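Local coordinates for inclusion membrane protein A (Chlamydia trachomatis, PDB 6E7E) that is a SNARE-like protein of the inclusion membrane that takes part in the homotypic fusion of chlamydial inclusions, represented here by its soluble domain, at residues K44-S47 against A48-D52; D72-K75 against N76-E79. The protein carries 2 engineered substitutions. All blocks are in the same frame, centred on the assembly; numbering follows the deposited sequence.

Contact 1. Residues K44-S47 against A48-D52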
loop_
_atom_site.group_PDB
_atom_site.type_symbol
_atom_site.label_atom_id
_atom_site.label_comp_id
_atom_site.label_asym_id
_atom_site.label_seq_id
_atom_site.Cartn_x
_atom_site.Cartn_y
_atom_site.Cartn_z
ATOM N N LYS A 44 2.725 -7.383 26.568
ATOM C CA LYS A 44 1.586 -6.513 26.206
ATOM C C LYS A 44 2.010 -5.494 25.138
ATOM O O LYS A 44 1.215 -5.201 24.249
ATOM C CB LYS A 44 1.016 -5.850 27.458
ATOM C CG LYS A 44 0.273 -6.812 28.370
ATOM C CD LYS A 44 -1.119 -7.177 27.893
ATOM C CE LYS A 44 -2.013 -7.730 28.989
ATOM N NZ LYS A 44 -3.219 -8.393 28.436
ATOM N N ASP A 45 3.221 -4.956 25.212
ATOM C CA ASP A 45 3.673 -3.919 24.261
ATOM C C ASP A 45 3.846 -4.564 22.883
ATOM O O ASP A 45 3.395 -4.000 21.876
ATOM C CB ASP A 45 4.959 -3.251 24.727
ATOM C CG ASP A 45 5.109 -1.817 24.228
ATOM O OD1 ASP A 45 4.108 -1.250 23.753
ATOM O OD2 ASP A 45 6.226 -1.294 24.283
ATOM N N LEU A 46 4.448 -5.743 22.808
ATOM C CA LEU A 46 4.577 -6.446 21.519
ATOM C C LEU A 46 3.186 -6.757 20.976
ATOM O O LEU A 46 2.949 -6.635 19.781
ATOM C CB LEU A 46 5.389 -7.722 21.686
ATOM C CG LEU A 46 5.481 -8.580 20.436
ATOM C CD1 LEU A 46 6.152 -7.842 19.274
ATOM C CD2 LEU A 46 6.201 -9.866 20.748
ATOM N N SER A 47 2.287 -7.195 21.835
ATOM C CA SER A 47 0.947 -7.579 21.376
ATOM C C SER A 47 0.241 -6.350 20.785
ATOM O O SER A 47 -0.454 -6.463 19.747
ATOM C CB SER A 47 0.181 -8.216 22.505
ATOM O OG SER A 47 -1.120 -8.583 22.108
ATOM N N ALA A 48 0.359 -5.193 21.425
ATOM C CA ALA A 48 -0.322 -3.960 20.967
ATOM C C ALA A 48 0.271 -3.510 19.628
ATOM O O ALA A 48 -0.491 -3.155 18.709
ATOM C CB ALA A 48 -0.213 -2.895 22.022
ATOM N N VAL A 49 1.599 -3.490 19.492
ATOM C CA VAL A 49 2.187 -3.031 18.215
ATOM C C VAL A 49 1.794 -4.010 17.104
ATOM O O VAL A 49 1.560 -3.591 15.969
ATOM C CB VAL A 49 3.719 -2.825 18.293
ATOM C CG1 VAL A 49 4.575 -4.063 18.454
ATOM C CG2 VAL A 49 4.194 -2.125 17.025
ATOM N N SER A 50 1.728 -5.295 17.418
ATOM C CA SER A 50 1.332 -6.303 16.427
ATOM C C SER A 50 -0.115 -6.058 15.984
ATOM O O SER A 50 -0.410 -6.146 14.781
ATOM C CB SER A 50 1.540 -7.677 17.008
ATOM O OG SER A 50 2.912 -7.947 17.274
ATOM N N GLN A 51 -1.006 -5.778 16.919
ATOM C CA GLN A 51 -2.397 -5.429 16.551
ATOM C C GLN A 51 -2.417 -4.154 15.694
ATOM O O GLN A 51 -3.222 -4.076 14.762
ATOM C CB GLN A 51 -3.245 -5.290 17.804
ATOM C CG GLN A 51 -4.661 -4.772 17.542
ATOM C CD GLN A 51 -5.528 -5.629 16.648
ATOM O OE1 GLN A 51 -5.470 -6.856 16.699
ATOM N NE2 GLN A 51 -6.355 -4.989 15.830
ATOM N N ASP A 52 -1.509 -3.221 15.952
ATOM C CA ASP A 52 -1.412 -2.001 15.117
ATOM C C ASP A 52 -1.036 -2.347 13.679
ATOM O O ASP A 52 -1.572 -1.722 12.739
ATOM C CB ASP A 52 -0.370 -1.025 15.666
ATOM C CG ASP A 52 -0.681 -0.367 16.978
ATOM O OD1 ASP A 52 -1.865 -0.345 17.352
ATOM O OD2 ASP A 52 0.280 0.129 17.583
#

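Contact 2. Residues D72-K75 against N76-E79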
loop_
_atom_site.group_PDB
_atom_site.type_symbol
_atom_site.label_atom_id
_atom_site.label_comp_id
_atom_site.label_asym_id
_atom_site.label_seq_id
_atom_site.Cartn_x
_atom_site.Cartn_y
_atom_site.Cartn_z
ATOM N N ASP A 72 -6.961 0.904 -15.840
ATOM C CA ASP A 72 -8.083 0.195 -16.500
ATOM C C ASP A 72 -8.801 1.136 -17.484
ATOM O O ASP A 72 -9.479 0.629 -18.395
ATOM C CB ASP A 72 -9.082 -0.371 -15.487
ATOM C CG ASP A 72 -8.573 -1.553 -14.671
ATOM O OD1 ASP A 72 -7.563 -2.167 -15.071
ATOM O OD2 ASP A 72 -9.207 -1.862 -13.645
ATOM N N GLU A 73 -8.694 2.460 -17.330
ATOM C CA GLU A 73 -9.379 3.426 -18.227
ATOM C C GLU A 73 -8.618 3.601 -19.541
ATOM O O GLU A 73 -9.215 4.121 -20.469
ATOM C CB GLU A 73 -9.556 4.788 -17.544
ATOM C CG GLU A 73 -10.562 4.746 -16.417
ATOM C CD GLU A 73 -11.956 4.332 -16.842
ATOM O OE1 GLU A 73 -12.381 4.759 -17.908
ATOM O OE2 GLU A 73 -12.606 3.569 -16.106
ATOM N N TYR A 74 -7.362 3.219 -19.662
ATOM C CA TYR A 74 -6.571 3.633 -20.847
ATOM C C TYR A 74 -7.080 3.007 -22.151
ATOM O O TYR A 74 -7.164 3.739 -23.127
ATOM C CB TYR A 74 -5.104 3.252 -20.682
ATOM C CG TYR A 74 -4.251 3.714 -21.834
ATOM C CD1 TYR A 74 -3.805 5.018 -21.918
ATOM C CD2 TYR A 74 -3.848 2.834 -22.828
ATOM C CE1 TYR A 74 -3.023 5.451 -22.980
ATOM C CE2 TYR A 74 -3.073 3.255 -23.895
ATOM C CZ TYR A 74 -2.657 4.569 -23.980
ATOM O OH TYR A 74 -1.882 5.016 -25.031
ATOM N N LYS A 75 -7.403 1.709 -22.167
ATOM C CA LYS A 75 -7.599 0.881 -23.396
ATOM C C LYS A 75 -8.518 1.554 -24.421
ATOM O O LYS A 75 -8.115 1.659 -25.593
ATOM C CB LYS A 75 -8.118 -0.509 -23.007
ATOM C CG LYS A 75 -7.101 -1.404 -22.309
ATOM C CD LYS A 75 -7.568 -2.826 -22.036
ATOM C CE LYS A 75 -8.717 -2.931 -21.053
ATOM N NZ LYS A 75 -8.390 -2.343 -19.732
ATOM N N ASN A 76 -9.718 1.948 -24.011
ATOM C CA ASN A 76 -10.756 2.559 -24.897
ATOM C C ASN A 76 -11.029 3.985 -24.441
ATOM O O ASN A 76 -12.199 4.348 -24.336
ATOM C CB ASN A 76 -12.060 1.756 -24.872
ATOM C CG ASN A 76 -12.169 0.723 -25.969
ATOM O OD1 ASN A 76 -12.434 -0.444 -25.695
ATOM N ND2 ASN A 76 -11.986 1.142 -27.212
ATOM N N SER A 77 -9.975 4.724 -24.105
ATOM C CA SER A 77 -10.045 6.045 -23.424
ATOM C C SER A 77 -10.340 7.185 -24.403
ATOM O O SER A 77 -10.011 7.081 -25.607
ATOM C CB SER A 77 -8.771 6.357 -22.698
ATOM O OG SER A 77 -7.655 6.428 -23.569
ATOM N N THR A 78 -10.947 8.250 -23.880
ATOM C CA THR A 78 -10.976 9.566 -24.538
ATOM C C THR A 78 -9.715 10.390 -24.298
ATOM O O THR A 78 -8.998 10.168 -23.322
ATOM C CB THR A 78 -12.179 10.394 -24.072
ATOM O OG1 THR A 78 -11.953 10.818 -22.724
ATOM C CG2 THR A 78 -13.492 9.658 -24.261
ATOM N N GLU A 79 -9.520 11.430 -25.099
ATOM C CA GLU A 79 -8.406 12.381 -24.877
ATOM C C GLU A 79 -8.560 13.078 -23.515
ATOM O O GLU A 79 -7.583 13.295 -22.785
ATOM C CB GLU A 79 -8.373 13.358 -26.046
ATOM C CG GLU A 79 -7.063 14.075 -26.193
ATOM C CD GLU A 79 -6.752 14.716 -27.535
ATOM O OE1 GLU A 79 -7.468 14.470 -28.592
ATOM O OE2 GLU A 79 -5.773 15.481 -27.525
#

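Contact 1. Residues K44-S47 against A48-D52
Ser50 and Leu46, one helical turn apart, share the polar centre of this contact. Two donors of Ser50 grip a single acceptor: OG lies 2.8 Å and the backbone N 3.0 Å from Leu46 O, and they arrive from opposite faces of the carbonyl plane. The hydroxyl reaches back because OG stands anti to the carbonyl carbon of Ser50 (chi1 -64°). Routine i to i+4 bonds complete the turn, from Ala48 N to Lys44 O, Val49 N to Asp45 O and Gln51 N to Ser47 O.

The apolar part is small. Leu46 CD1 meets Val49 CG1 at 4.2 Å, the two side chains crossing at a slant, and the same methyl passes 3.8 Å from Ser50 OG. Val49 CG1 is also laid against the backbone, 3.3 Å from Leu46 O.

Charged and polar ends turn to other parts of the chain: Asp45 forms a salt bridge with Lys132, and Ser47 OG bonds to Ser36 O. Leu46 packs on Ile128 and Leu131, while Ser50 faces Phe32 and Leu35. A serine hydroxyl folded back onto the carbonyl four residues earlier is a familiar motif within alpha helices, here on helix 44-57 of a helical bundle.

Contact 2. Residues D72-K75 against N76-E79
Ser77 turns its CB toward the preceding residues and sets its hydroxyl against the carbonyl of Tyr74, where the contact is concentrated. Ser77 OG bonds to Tyr74 O at 2.8 Å, tilted 21° from the carbonyl plane. Ser77 N donates to the same oxygen at 3.1 Å, but from well above that plane and with an N-H...O angle of only 136°, so the hydroxyl makes the better-directed of the two bonds. Its place follows from the first torsion of Ser77 (chi1 61°), which puts OG between the backbone N and the carbonyl carbon. Ser77 CB presses close to two oxygens, 3.1 Å from Tyr74 O and 3.2 Å from Glu73 O.

The tyrosine ring lies apart from this pair of bonds: Ser77 OG comes at it obliquely, 4.4 Å from Tyr74 CD1, and the ring stacks with that of Tyr8. Lys75 bends at chi3 and chi4 and curls back along its own segment, bringing NZ to 3.4 Å from Asp72 O in a weak bond.

Residues Tyr74 to Ser77 form a type I beta turn, to which the serine hydroxyl adds a second bond. The turn leads out of helix 65-73 and, through Thr78, the N-cap, into helix 79-82. Arg82 reaches back to Ser77 OG, and Thr78 OG1 bonds to Met81 N and to Glu163. A salt bridge from Glu73 to Arg160 ties the connection to the long helix 125-165.

In the fold
Contacts 1 and 2 lie on opposite sides of the chain's centre, with their own centres 44 Å apart and their nearest atoms about 27 Å apart, so they do not touch. They follow in series along the chain: contact 1 is on helix 44-57, and contact 2 spans the end of the next helix, 65-73, and the turn that follows. Both are linked to helix 125-165, but at widely separated points, contact 1 through Lys132 and contact 2 through Arg160 and Glu163. Helix 4-38 likewise serves both, with Ser36 beside the first and Tyr8 beside the second. Partly buried contact 1 lies within a helix, whereas contact 2 is a surface turn joining two helices.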